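Long-range contacts in erythrocyte membrane protein 1 (Plasmodium falciparum, PDB 2XU0), which probably binds host-cell surface receptors as an adhesin of infected erythrocytes, this chain being its N-terminal segment and first Duffy-binding-like domain, a rosetting domain: residues Tyr171-His176 against Ala186-Ser191; Ala276-Lys281 against Pro302-Asp307; Arg339-Lys344 against Arg480-His485. The protein carries 10 engineered substitutions. All coordinates share one frame; numbering follows the deposited sequence.

Interaction 1 of 3, residues Tyr171-His176 against Ala186-Ser191; sequences YIVNDH and AGICTS. Engineered in segment 186-191: Ala186 (natural residue Ser).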
ATOM      1  N   TYR A 171       1.396  14.890   5.149  1.00 35.81           N
ATOM      2  CA  TYR A 171       1.273  14.751   3.696  1.00 34.66           C
ATOM      3  C   TYR A 171       0.096  13.857   3.365  1.00 36.76           C
ATOM      4  O   TYR A 171      -0.730  14.238   2.542  1.00 33.95           O
ATOM      5  CB  TYR A 171       2.565  14.233   2.989  1.00 36.39           C
ATOM      6  CG  TYR A 171       2.242  13.860   1.553  1.00 39.75           C
ATOM      7  CD1 TYR A 171       2.209  14.828   0.554  1.00 42.02           C
ATOM      8  CD2 TYR A 171       1.777  12.585   1.232  1.00 40.42           C
ATOM      9  CE1 TYR A 171       1.752  14.531  -0.732  1.00 42.39           C
ATOM     10  CE2 TYR A 171       1.281  12.289  -0.035  1.00 41.22           C
ATOM     11  CZ  TYR A 171       1.308  13.255  -1.026  1.00 45.21           C
ATOM     12  OH  TYR A 171       0.855  12.953  -2.284  1.00 39.20           O
ATOM     13  N   ILE A 172       0.047  12.617   3.964  1.00 35.10           N
ATOM     14  CA  ILE A 172      -1.010  11.654   3.625  1.00 34.47           C
ATOM     15  C   ILE A 172      -2.373  12.271   3.774  1.00 38.18           C
ATOM     16  O   ILE A 172      -3.190  12.190   2.861  1.00 37.88           O
ATOM     17  CB  ILE A 172      -0.907  10.297   4.421  1.00 36.75           C
ATOM     18  CG1 ILE A 172       0.406   9.497   4.147  1.00 36.46           C
ATOM     19  CG2 ILE A 172      -2.185   9.446   4.291  1.00 35.23           C
ATOM     20  CD1 ILE A 172       0.613   9.004   2.788  1.00 37.07           C
ATOM     21  N   VAL A 173      -2.640  12.842   4.951  1.00 38.26           N
ATOM     22  CA  VAL A 173      -3.955  13.437   5.249  1.00 37.94           C
ATOM     23  C   VAL A 173      -4.295  14.552   4.268  1.00 43.99           C
ATOM     24  O   VAL A 173      -5.438  14.634   3.818  1.00 44.22           O
ATOM     25  CB  VAL A 173      -4.026  13.923   6.719  1.00 39.63           C
ATOM     26  CG1 VAL A 173      -5.272  14.784   6.967  1.00 39.57           C
ATOM     27  CG2 VAL A 173      -3.976  12.746   7.681  1.00 38.13           C
ATOM     28  N   ASN A 174      -3.311  15.402   3.924  1.00 42.73           N
ATOM     29  CA  ASN A 174      -3.608  16.539   3.035  1.00 44.09           C
ATOM     30  C   ASN A 174      -3.638  16.296   1.538  1.00 48.72           C
ATOM     31  O   ASN A 174      -4.006  17.197   0.785  1.00 48.92           O
ATOM     32  CB  ASN A 174      -2.832  17.797   3.454  1.00 49.03           C
ATOM     33  CG  ASN A 174      -3.301  18.300   4.800  1.00 61.06           C
ATOM     34  OD1 ASN A 174      -4.456  18.721   4.960  1.00 55.00           O
ATOM     35  ND2 ASN A 174      -2.458  18.160   5.819  1.00 48.73           N
ATOM     36  N   ASP A 175      -3.319  15.066   1.099  1.00 44.86           N
ATOM     37  CA  ASP A 175      -3.345  14.757  -0.322  1.00 43.30           C
ATOM     38  C   ASP A 175      -4.129  13.499  -0.635  1.00 44.44           C
ATOM     39  O   ASP A 175      -4.258  13.116  -1.802  1.00 42.44           O
ATOM     40  CB  ASP A 175      -1.915  14.714  -0.882  1.00 45.32           C
ATOM     41  CG  ASP A 175      -1.850  14.919  -2.382  1.00 62.34           C
ATOM     42  OD1 ASP A 175      -2.434  15.915  -2.874  1.00 64.06           O
ATOM     43  OD2 ASP A 175      -1.289  14.045  -3.075  1.00 69.75           O
ATOM     44  N   HIS A 176      -4.719  12.878   0.409  1.00 40.54           N
ATOM     45  CA  HIS A 176      -5.479  11.636   0.250  1.00 38.22           C
ATOM     46  C   HIS A 176      -6.692  11.799  -0.652  1.00 41.08           C
ATOM     47  O   HIS A 176      -7.397  12.778  -0.509  1.00 40.86           O
ATOM     48  CB  HIS A 176      -5.894  11.053   1.614  1.00 37.20           C
ATOM     49  CG  HIS A 176      -6.261   9.607   1.520  1.00 39.07           C
ATOM     50  ND1 HIS A 176      -7.522   9.214   1.131  1.00 39.90           N
ATOM     51  CD2 HIS A 176      -5.502   8.508   1.719  1.00 40.19           C
ATOM     52  CE1 HIS A 176      -7.499   7.894   1.104  1.00 39.35           C
ATOM     53  NE2 HIS A 176      -6.303   7.425   1.451  1.00 40.25           N
ATOM     54  N   ALA A 186     -12.146   6.584   6.741  1.00 35.41           N
ATOM     55  CA  ALA A 186     -11.439   5.349   7.126  1.00 34.84           C
ATOM     56  C   ALA A 186     -10.281   5.058   6.185  1.00 37.55           C
ATOM     57  O   ALA A 186      -9.265   4.541   6.640  1.00 37.27           O
ATOM     58  CB  ALA A 186     -12.391   4.168   7.144  1.00 34.96           C
ATOM     59  N   GLY A 187     -10.443   5.446   4.908  1.00 34.02           N
ATOM     60  CA  GLY A 187      -9.448   5.287   3.846  1.00 33.72           C
ATOM     61  C   GLY A 187      -8.122   5.949   4.166  1.00 36.13           C
ATOM     62  O   GLY A 187      -7.080   5.415   3.817  1.00 35.29           O
ATOM     63  N   ILE A 188      -8.159   7.108   4.852  1.00 32.39           N
ATOM     64  CA  ILE A 188      -6.979   7.876   5.266  1.00 32.68           C
ATOM     65  C   ILE A 188      -6.234   7.111   6.358  1.00 35.09           C
ATOM     66  O   ILE A 188      -5.008   7.031   6.316  1.00 34.14           O
ATOM     67  CB  ILE A 188      -7.389   9.309   5.742  1.00 35.53           C
ATOM     68  CG1 ILE A 188      -8.007  10.132   4.587  1.00 36.47           C
ATOM     69  CG2 ILE A 188      -6.214  10.028   6.424  1.00 34.40           C
ATOM     70  CD1 ILE A 188      -8.293  11.704   4.906  1.00 41.68           C
ATOM     71  N   CYS A 189      -6.983   6.576   7.362  1.00 31.28           N
ATOM     72  CA  CYS A 189      -6.425   5.770   8.447  1.00 31.48           C
ATOM     73  C   CYS A 189      -5.677   4.532   7.859  1.00 31.63           C
ATOM     74  O   CYS A 189      -4.591   4.212   8.320  1.00 28.40           O
ATOM     75  CB  CYS A 189      -7.531   5.366   9.430  1.00 32.39           C
ATOM     76  SG  CYS A 189      -8.381   6.780  10.193  1.00 36.00           S
ATOM     77  N   THR A 190      -6.241   3.893   6.819  1.00 28.74           N
ATOM     78  CA  THR A 190      -5.614   2.739   6.105  1.00 30.02           C
ATOM     79  C   THR A 190      -4.271   3.188   5.473  1.00 33.98           C
ATOM     80  O   THR A 190      -3.263   2.503   5.644  1.00 32.11           O
ATOM     81  CB  THR A 190      -6.594   2.152   5.046  1.00 34.98           C
ATOM     82  OG1 THR A 190      -7.689   1.558   5.746  1.00 33.06           O
ATOM     83  CG2 THR A 190      -5.953   1.075   4.161  1.00 37.24           C
ATOM     84  N   SER A 191      -4.253   4.363   4.771  1.00 32.30           N
ATOM     85  CA  SER A 191      -3.010   4.839   4.146  1.00 32.14           C
ATOM     86  C   SER A 191      -1.969   5.183   5.177  1.00 33.05           C
ATOM     87  O   SER A 191      -0.793   4.874   4.972  1.00 33.09           O
ATOM     88  CB  SER A 191      -3.269   6.000   3.189  1.00 38.12           C
ATOM     89  OG  SER A 191      -4.057   5.525   2.113  1.00 45.53           O
TER
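His176, just past the end of helix 154-175, lays its imidazole against the first turns of helix 186-204 and carries the polar side of this contact. Its NE2 is hydrogen-bonded to Ser191 OG at 3.0 Å. The hydroxyl lies in the plane of the ring, at its edge. CG stands anti to the backbone N (chi1 -161°), which throws the ring across to the second helix.

The same ring takes a CH-pi contact. Ile188 CG1 sits over one face, 3.8 Å from the His176 ring centroid and displaced toward the rim. Phe105 also meets this ring, the two planes inclined to each other.

Apolar branches fill in behind. Val173 CG2 meets Ile188 CG2 at 3.7 Å, the two side chains crossing at about a right angle, and Ile172 CG2 touches Ser191 CB at 3.8 Å. The short helical segments run nearly antiparallel, at 149° with axes 9.7 Å apart, inside the Duffy binding domain.

Since His176 ND1 is hydrogen-bonded to Asp178 N as well, both ring nitrogens have partners. With bonds at both nitrogens and Ile188 on a face, the buried imidazole is fixed in its rotation and its polar atoms are satisfied.

Interaction 2 of 3, residues Ala276-Lys281 against Pro302-Asp307; sequences ADYFRK and PPTYLD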
ATOM      1  N   ALA A 276     -12.420  10.244  11.356  1.00 39.95           N
ATOM      2  CA  ALA A 276     -11.642   9.206  10.664  1.00 38.12           C
ATOM      3  C   ALA A 276     -11.218   8.180  11.692  1.00 39.68           C
ATOM      4  O   ALA A 276     -10.628   8.515  12.721  1.00 39.24           O
ATOM      5  CB  ALA A 276     -10.429   9.805   9.967  1.00 38.12           C
ATOM      6  N   ASP A 277     -11.552   6.930  11.436  1.00 34.94           N
ATOM      7  CA  ASP A 277     -11.180   5.861  12.362  1.00 34.88           C
ATOM      8  C   ASP A 277     -10.696   4.650  11.591  1.00 37.47           C
ATOM      9  O   ASP A 277     -11.101   4.459  10.441  1.00 36.51           O
ATOM     10  CB  ASP A 277     -12.373   5.480  13.277  1.00 36.87           C
ATOM     11  CG  ASP A 277     -12.660   6.537  14.323  1.00 42.28           C
ATOM     12  OD1 ASP A 277     -11.958   6.551  15.363  1.00 39.39           O
ATOM     13  OD2 ASP A 277     -13.493   7.429  14.046  1.00 46.91           O
ATOM     14  N   TYR A 278      -9.824   3.843  12.207  1.00 34.99           N
ATOM     15  CA  TYR A 278      -9.338   2.629  11.538  1.00 34.41           C
ATOM     16  C   TYR A 278     -10.325   1.494  11.786  1.00 39.79           C
ATOM     17  O   TYR A 278     -10.720   1.254  12.931  1.00 38.74           O
ATOM     18  CB  TYR A 278      -7.945   2.236  12.055  1.00 33.59           C
ATOM     19  CG  TYR A 278      -7.277   1.162  11.215  1.00 31.60           C
ATOM     20  CD1 TYR A 278      -6.831   1.437   9.926  1.00 34.05           C
ATOM     21  CD2 TYR A 278      -7.086  -0.122  11.712  1.00 30.34           C
ATOM     22  CE1 TYR A 278      -6.241   0.453   9.141  1.00 36.33           C
ATOM     23  CE2 TYR A 278      -6.440  -1.103  10.953  1.00 30.95           C
ATOM     24  CZ  TYR A 278      -6.017  -0.804   9.665  1.00 39.07           C
ATOM     25  OH  TYR A 278      -5.470  -1.757   8.844  1.00 40.69           O
ATOM     26  N   PHE A 279     -10.710   0.793  10.727  1.00 34.87           N
ATOM     27  CA  PHE A 279     -11.627  -0.326  10.877  1.00 34.44           C
ATOM     28  C   PHE A 279     -11.005  -1.580  10.314  1.00 36.01           C
ATOM     29  O   PHE A 279     -10.416  -1.551   9.227  1.00 34.28           O
ATOM     30  CB  PHE A 279     -12.960  -0.068  10.138  1.00 36.62           C
ATOM     31  CG  PHE A 279     -13.793   1.098  10.608  1.00 39.54           C
ATOM     32  CD1 PHE A 279     -14.937   0.893  11.368  1.00 43.13           C
ATOM     33  CD2 PHE A 279     -13.475   2.400  10.230  1.00 41.99           C
ATOM     34  CE1 PHE A 279     -15.745   1.971  11.746  1.00 44.25           C
ATOM     35  CE2 PHE A 279     -14.274   3.480  10.627  1.00 45.59           C
ATOM     36  CZ  PHE A 279     -15.401   3.258  11.389  1.00 43.84           C
ATOM     37  N   ARG A 280     -11.195  -2.698  11.013  1.00 33.00           N
ATOM     38  CA  ARG A 280     -10.744  -4.022  10.570  1.00 33.38           C
ATOM     39  C   ARG A 280     -11.670  -5.081  11.135  1.00 36.09           C
ATOM     40  O   ARG A 280     -12.354  -4.818  12.130  1.00 37.56           O
ATOM     41  CB  ARG A 280      -9.260  -4.296  10.917  1.00 35.39           C
ATOM     42  CG  ARG A 280      -8.863  -3.983  12.355  1.00 43.49           C
ATOM     43  CD  ARG A 280      -7.598  -4.700  12.759  1.00 49.27           C
ATOM     44  NE  ARG A 280      -7.865  -6.125  12.885  1.00 57.40           N
ATOM     45  CZ  ARG A 280      -8.153  -6.736  14.025  1.00 62.46           C
ATOM     46  NH1 ARG A 280      -8.131  -6.065  15.172  1.00 44.81           N
ATOM     47  NH2 ARG A 280      -8.427  -8.028  14.036  1.00 51.78           N
ATOM     48  N   LYS A 281     -11.753  -6.244  10.470  1.00 29.18           N
ATOM     49  CA  LYS A 281     -12.626  -7.338  10.886  1.00 30.14           C
ATOM     50  C   LYS A 281     -11.847  -8.556  11.278  1.00 35.77           C
ATOM     51  O   LYS A 281     -10.793  -8.821  10.711  1.00 35.52           O
ATOM     52  CB  LYS A 281     -13.625  -7.728   9.783  1.00 31.72           C
ATOM     53  CG  LYS A 281     -14.617  -6.621   9.477  1.00 33.50           C
ATOM     54  CD  LYS A 281     -15.621  -7.045   8.454  1.00 38.19           C
ATOM     55  CE  LYS A 281     -16.496  -5.870   8.087  1.00 30.54           C
ATOM     56  NZ  LYS A 281     -17.411  -6.222   6.977  1.00 35.40           N
ATOM     57  N   PRO A 302      -1.946   1.261  19.022  1.00 31.76           N
ATOM     58  CA  PRO A 302      -2.386   1.473  17.631  1.00 30.03           C
ATOM     59  C   PRO A 302      -3.508   0.524  17.203  1.00 34.30           C
ATOM     60  O   PRO A 302      -3.551  -0.627  17.645  1.00 34.07           O
ATOM     61  CB  PRO A 302      -1.102   1.263  16.825  1.00 31.47           C
ATOM     62  CG  PRO A 302      -0.014   1.605  17.761  1.00 35.24           C
ATOM     63  CD  PRO A 302      -0.476   1.161  19.118  1.00 31.73           C
ATOM     64  N   PRO A 303      -4.441   0.941  16.337  1.00 32.33           N
ATOM     65  CA  PRO A 303      -5.501  -0.005  15.931  1.00 32.48           C
ATOM     66  C   PRO A 303      -5.016  -0.961  14.837  1.00 33.83           C
ATOM     67  O   PRO A 303      -5.770  -1.820  14.405  1.00 31.47           O
ATOM     68  CB  PRO A 303      -6.623   0.913  15.434  1.00 33.45           C
ATOM     69  CG  PRO A 303      -5.907   2.144  14.956  1.00 36.62           C
ATOM     70  CD  PRO A 303      -4.561   2.227  15.620  1.00 32.45           C
ATOM     71  N   THR A 304      -3.774  -0.765  14.365  1.00 29.61           N
ATOM     72  CA  THR A 304      -3.201  -1.548  13.277  1.00 29.19           C
ATOM     73  C   THR A 304      -2.057  -2.426  13.748  1.00 32.47           C
ATOM     74  O   THR A 304      -1.325  -2.095  14.697  1.00 30.41           O
ATOM     75  CB  THR A 304      -2.789  -0.635  12.052  1.00 36.91           C
ATOM     76  OG1 THR A 304      -2.275  -1.465  11.009  1.00 39.47           O
ATOM     77  CG2 THR A 304      -1.693   0.375  12.392  1.00 30.61           C
ATOM     78  N   TYR A 305      -1.862  -3.508  12.994  1.00 30.38           N
ATOM     79  CA  TYR A 305      -0.779  -4.476  13.156  1.00 29.91           C
ATOM     80  C   TYR A 305      -0.089  -4.714  11.806  1.00 33.32           C
ATOM     81  O   TYR A 305       0.591  -5.713  11.637  1.00 33.73           O
ATOM     82  CB  TYR A 305      -1.307  -5.766  13.777  1.00 30.02           C
ATOM     83  CG  TYR A 305      -1.972  -5.511  15.119  1.00 31.52           C
ATOM     84  CD1 TYR A 305      -1.220  -5.452  16.297  1.00 31.67           C
ATOM     85  CD2 TYR A 305      -3.341  -5.267  15.205  1.00 32.17           C
ATOM     86  CE1 TYR A 305      -1.836  -5.222  17.535  1.00 31.85           C
ATOM     87  CE2 TYR A 305      -3.957  -5.018  16.434  1.00 33.08           C
ATOM     88  CZ  TYR A 305      -3.211  -5.055  17.597  1.00 39.43           C
ATOM     89  OH  TYR A 305      -3.854  -4.822  18.789  1.00 47.19           O
ATOM     90  N   LEU A 306      -0.210  -3.757  10.862  1.00 30.22           N
ATOM     91  CA  LEU A 306       0.432  -3.869   9.548  1.00 29.62           C
ATOM     92  C   LEU A 306       1.940  -3.849   9.684  1.00 31.43           C
ATOM     93  O   LEU A 306       2.625  -4.504   8.902  1.00 30.70           O
ATOM     94  CB  LEU A 306      -0.048  -2.802   8.565  1.00 30.78           C
ATOM     95  CG  LEU A 306      -1.447  -2.969   7.941  1.00 36.25           C
ATOM     96  CD1 LEU A 306      -1.709  -1.849   6.933  1.00 36.02           C
ATOM     97  CD2 LEU A 306      -1.609  -4.302   7.229  1.00 38.98           C
ATOM     98  N   ASP A 307       2.464  -3.181  10.737  1.00 26.44           N
ATOM     99  CA  ASP A 307       3.906  -3.165  10.997  1.00 26.54           C
ATOM    100  C   ASP A 307       4.449  -4.576  11.386  1.00 32.11           C
ATOM    101  O   ASP A 307       5.649  -4.746  11.600  1.00 33.42           O
ATOM    102  CB  ASP A 307       4.269  -2.073  12.020  1.00 27.18           C
ATOM    103  CG  ASP A 307       3.509  -2.092  13.346  1.00 32.77           C
ATOM    104  OD1 ASP A 307       2.296  -2.428  13.341  1.00 31.39           O
ATOM    105  OD2 ASP A 307       4.096  -1.667  14.370  1.00 32.68           O
TER
HETATM  106  O   HOH W   1      -7.867  -3.210  15.688  1.00 47.41           O
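Tyr278 reaches from the extended 276-281 chain into the 302-307 loop, meeting Pro303 with its CB and Thr304 with its ring. Tyr278 CB packs on Pro303 CG at 3.5 Å. Thr304 CB comes over one face of the phenol, 4.3 Å from the Tyr278 ring centroid, in a CH-pi contact. The backbone carbonyl of Pro303 also touches this ring, its O lying 3.4 Å from Tyr278 CD2.

That carbonyl has a polar link too. One water donates to Pro303 O at 2.8 Å and accepts from Arg280 NH1 at 2.9 Å, lying in the plane of the guanidinium at its edge. A bend at chi3 (-71°) in Arg280 turns the head group toward this bridge.

A second shell sets these groups. Glu27 OE2 bonds both Tyr278 OH and Thr304 OG1, tying the two segments through one carboxylate oxygen, while Arg280 NH2 is held by Asn28 OD1. Thr304 OG1 also accepts from Leu306 N in an ST turn (162°), fixing the loop's course.

Farther out, Trp265 of helix 249-268 packs on Pro303 and Thr304, helix 22-39 supplies Glu27 and Asn28, and strand 279-281 pairs antiparallel with strand 287-289.

Interaction 3 of 3, residues Arg339-Lys344 against Arg480-His485; sequences RDEQNK and RGICIH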
ATOM      1  N   ARG A 339     -18.551   6.475 -25.182  1.00 47.59           N
ATOM      2  CA  ARG A 339     -19.972   6.185 -25.072  1.00 48.74           C
ATOM      3  C   ARG A 339     -20.687   7.239 -24.252  1.00 56.28           C
ATOM      4  O   ARG A 339     -20.339   7.490 -23.093  1.00 54.44           O
ATOM      5  CB  ARG A 339     -20.189   4.787 -24.449  1.00 47.85           C
ATOM      6  CG  ARG A 339     -21.404   4.024 -24.992  1.00 49.89           C
ATOM      7  CD  ARG A 339     -20.959   2.772 -25.722  1.00 52.14           C
ATOM      8  NE  ARG A 339     -21.276   1.545 -24.985  1.00 64.64           N
ATOM      9  CZ  ARG A 339     -20.656   0.379 -25.165  1.00 84.40           C
ATOM     10  NH1 ARG A 339     -19.662   0.275 -26.039  1.00 67.63           N
ATOM     11  NH2 ARG A 339     -21.014  -0.686 -24.458  1.00 81.71           N
ATOM     12  N   ASP A 340     -21.689   7.855 -24.885  1.00 56.40           N
ATOM     13  CA  ASP A 340     -22.625   8.822 -24.310  1.00 57.61           C
ATOM     14  C   ASP A 340     -23.934   8.595 -25.093  1.00 62.75           C
ATOM     15  O   ASP A 340     -24.166   9.236 -26.127  1.00 61.88           O
ATOM     16  CB  ASP A 340     -22.099  10.277 -24.420  1.00 59.78           C
ATOM     17  CG  ASP A 340     -22.817  11.285 -23.527  1.00 74.80           C
ATOM     18  OD1 ASP A 340     -24.044  11.125 -23.307  1.00 74.97           O
ATOM     19  OD2 ASP A 340     -22.157  12.246 -23.067  1.00 85.01           O
ATOM     20  N   GLU A 341     -24.721   7.588 -24.654  1.00 59.89           N
ATOM     21  CA  GLU A 341     -25.972   7.183 -25.311  1.00 60.11           C
ATOM     22  C   GLU A 341     -26.999   8.316 -25.464  1.00 65.19           C
ATOM     23  O   GLU A 341     -27.590   8.454 -26.537  1.00 64.65           O
ATOM     24  CB  GLU A 341     -26.583   5.936 -24.660  1.00 61.28           C
ATOM     25  CG  GLU A 341     -25.770   4.667 -24.882  1.00 71.75           C
ATOM     26  CD  GLU A 341     -26.475   3.344 -24.629  1.00 94.71           C
ATOM     27  OE1 GLU A 341     -27.509   3.327 -23.920  1.00 92.85           O
ATOM     28  OE2 GLU A 341     -25.975   2.312 -25.134  1.00 85.85           O
ATOM     29  N   GLN A 342     -27.155   9.149 -24.408  1.00 63.22           N
ATOM     30  CA  GLN A 342     -28.054  10.309 -24.341  1.00 63.52           C
ATOM     31  C   GLN A 342     -27.716  11.342 -25.421  1.00 67.37           C
ATOM     32  O   GLN A 342     -28.626  11.943 -26.000  1.00 67.59           O
ATOM     33  CB  GLN A 342     -27.992  10.957 -22.941  1.00 65.22           C
ATOM     34  CG  GLN A 342     -29.221  11.802 -22.596  1.00 87.88           C
ATOM     35  CD  GLN A 342     -29.215  12.270 -21.159  1.00114.46           C
ATOM     36  OE1 GLN A 342     -29.242  11.468 -20.214  1.00111.00           O
ATOM     37  NE2 GLN A 342     -29.219  13.583 -20.961  1.00107.72           N
ATOM     38  N   ASN A 343     -26.409  11.536 -25.685  1.00 63.05           N
ATOM     39  CA  ASN A 343     -25.893  12.459 -26.694  1.00 61.85           C
ATOM     40  C   ASN A 343     -25.517  11.749 -28.010  1.00 62.80           C
ATOM     41  O   ASN A 343     -24.737  12.282 -28.807  1.00 62.54           O
ATOM     42  CB  ASN A 343     -24.744  13.293 -26.123  1.00 64.84           C
ATOM     43  CG  ASN A 343     -25.200  14.334 -25.128  1.00 96.97           C
ATOM     44  OD1 ASN A 343     -26.037  15.201 -25.424  1.00 93.76           O
ATOM     45  ND2 ASN A 343     -24.641  14.288 -23.927  1.00 89.87           N
ATOM     46  N   LYS A 344     -26.102  10.546 -28.237  1.00 56.76           N
ATOM     47  CA  LYS A 344     -25.944   9.725 -29.449  1.00 55.55           C
ATOM     48  C   LYS A 344     -24.494   9.355 -29.842  1.00 55.58           C
ATOM     49  O   LYS A 344     -24.218   9.089 -31.013  1.00 55.59           O
ATOM     50  CB  LYS A 344     -26.748  10.325 -30.638  1.00 58.60           C
ATOM     51  CG  LYS A 344     -28.265  10.341 -30.416  1.00 74.34           C
ATOM     52  CD  LYS A 344     -29.037  10.959 -31.584  1.00 90.24           C
ATOM     53  CE  LYS A 344     -29.339   9.980 -32.700  1.00105.97           C
ATOM     54  NZ  LYS A 344     -30.129  10.607 -33.791  1.00115.56           N
ATOM     55  N   ARG A 480     -34.925   8.885 -26.976  1.00 88.64           N
ATOM     56  CA  ARG A 480     -35.126   8.416 -25.600  1.00 88.58           C
ATOM     57  C   ARG A 480     -33.816   8.483 -24.784  1.00 92.46           C
ATOM     58  O   ARG A 480     -33.863   8.663 -23.562  1.00 92.31           O
ATOM     59  CB  ARG A 480     -35.690   6.985 -25.608  1.00 88.98           C
ATOM     60  CG  ARG A 480     -36.482   6.617 -24.354  1.00102.87           C
ATOM     61  CD  ARG A 480     -35.786   5.563 -23.503  1.00117.28           C
ATOM     62  NE  ARG A 480     -34.684   6.113 -22.707  1.00127.46           N
ATOM     63  CZ  ARG A 480     -34.769   6.441 -21.420  1.00140.22           C
ATOM     64  NH1 ARG A 480     -35.908   6.274 -20.757  1.00126.42           N
ATOM     65  NH2 ARG A 480     -33.715   6.937 -20.785  1.00125.40           N
ATOM     66  N   GLY A 481     -32.677   8.347 -25.470  1.00 87.87           N
ATOM     67  CA  GLY A 481     -31.349   8.410 -24.867  1.00 86.78           C
ATOM     68  C   GLY A 481     -30.672   7.066 -24.682  1.00 88.61           C
ATOM     69  O   GLY A 481     -29.738   6.954 -23.882  1.00 89.06           O
ATOM     70  N   ILE A 482     -31.142   6.032 -25.404  1.00 82.27           N
ATOM     71  CA  ILE A 482     -30.564   4.689 -25.335  1.00 80.73           C
ATOM     72  C   ILE A 482     -30.204   4.169 -26.714  1.00 80.68           C
ATOM     73  O   ILE A 482     -30.972   4.337 -27.666  1.00 80.74           O
ATOM     74  CB  ILE A 482     -31.358   3.656 -24.476  1.00 83.97           C
ATOM     75  CG1 ILE A 482     -32.805   3.445 -24.966  1.00 84.48           C
ATOM     76  CG2 ILE A 482     -31.302   3.980 -22.987  1.00 84.97           C
ATOM     77  CD1 ILE A 482     -33.027   2.087 -25.609  1.00 91.75           C
ATOM     78  N   CYS A 483     -29.017   3.562 -26.821  1.00 73.25           N
ATOM     79  CA  CYS A 483     -28.524   3.004 -28.070  1.00 71.44           C
ATOM     80  C   CYS A 483     -28.748   1.502 -28.051  1.00 73.51           C
ATOM     81  O   CYS A 483     -28.455   0.856 -27.042  1.00 73.19           O
ATOM     82  CB  CYS A 483     -27.055   3.360 -28.297  1.00 70.92           C
ATOM     83  SG  CYS A 483     -26.724   5.144 -28.367  1.00 74.31           S
ATOM     84  N   ILE A 484     -29.310   0.960 -29.150  1.00 68.24           N
ATOM     85  CA  ILE A 484     -29.607  -0.470 -29.325  1.00 67.03           C
ATOM     86  C   ILE A 484     -28.766  -1.067 -30.452  1.00 67.13           C
ATOM     87  O   ILE A 484     -28.456  -0.365 -31.418  1.00 65.56           O
ATOM     88  CB  ILE A 484     -31.133  -0.770 -29.513  1.00 70.49           C
ATOM     89  CG1 ILE A 484     -31.745  -0.025 -30.730  1.00 70.99           C
ATOM     90  CG2 ILE A 484     -31.919  -0.501 -28.223  1.00 71.79           C
ATOM     91  CD1 ILE A 484     -32.826  -0.818 -31.517  1.00 79.74           C
ATOM     92  N   HIS A 485     -28.408  -2.358 -30.334  1.00 62.25           N
ATOM     93  CA  HIS A 485     -27.630  -3.062 -31.359  1.00 61.52           C
ATOM     94  C   HIS A 485     -28.575  -3.426 -32.497  1.00 65.77           C
ATOM     95  O   HIS A 485     -29.629  -4.015 -32.240  1.00 65.46           O
ATOM     96  CB  HIS A 485     -26.971  -4.337 -30.788  1.00 61.88           C
ATOM     97  CG  HIS A 485     -25.834  -4.113 -29.821  1.00 65.24           C
ATOM     98  ND1 HIS A 485     -25.679  -2.921 -29.120  1.00 66.95           N
ATOM     99  CD2 HIS A 485     -24.852  -4.965 -29.443  1.00 66.60           C
ATOM    100  CE1 HIS A 485     -24.611  -3.084 -28.362  1.00 66.09           C
ATOM    101  NE2 HIS A 485     -24.080  -4.296 -28.521  1.00 66.39           N
TER
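The carboxylate of Glu341 lies with one face against Cys483, whose backbone N and CB both sit below that plane, along with Ile482 CA. The meeting is between two small beta-hairpins: Glu341 opens the type I turn that joins strands 339-340 and 345-346, and Cys483 begins the second strand of the 475-477/483-485 pair, which the Cys477-Cys483 disulfide also ties together.

Cys483 N donates to Glu341 OE1 at 3.3 Å. The bond is straight (169°) but weak, and it comes up to the acceptor from over the face of the carboxylate. Cys483 CB lies under the other oxygen, 3.5 Å from Glu341 OE2. The glutamate gets there with its chain extended beyond CG (chi2 -163°).

Gly481 fits close to the turn, its carbonyl O 3.4 Å from Glu341 CB. Its backbone takes a positive phi (103°), and its carbonyl is turned to the first residues of the turn. Within the turn, Lys344 N bonds Glu341 O, and Asp340 OD1 takes weak bonds from Asn343 N and ND2.

This is a surface contact, in which Tyr346 also packs on Cys483. The disulfide sulfur itself joins in: Cys483 SG rests 3.6 Å from Glu341 CG.

Overall arrangement
The three contacts follow one another along the chain, each closing before the next opens. Interactions 1 and 2 are neighbours in the Duffy binding domain, their centres 13 Å apart. They touch where Cys189 SG packs on the backbone of Ala276 and Asp277, and where the engineered Ala186 meets Phe279, so helix 186-204, paired with helix 154-175 in interaction 1, also lies against the 276-281 chain. The two thus belong to one continuous packed region. Interaction 3 is separate, its nearest atoms about 27 Å from interaction 1 and 32 Å from interaction 2. It lies at the far end of the elongated chain, beyond the long helix 311-338, and joins the first hairpin after that helix to the C-terminal one.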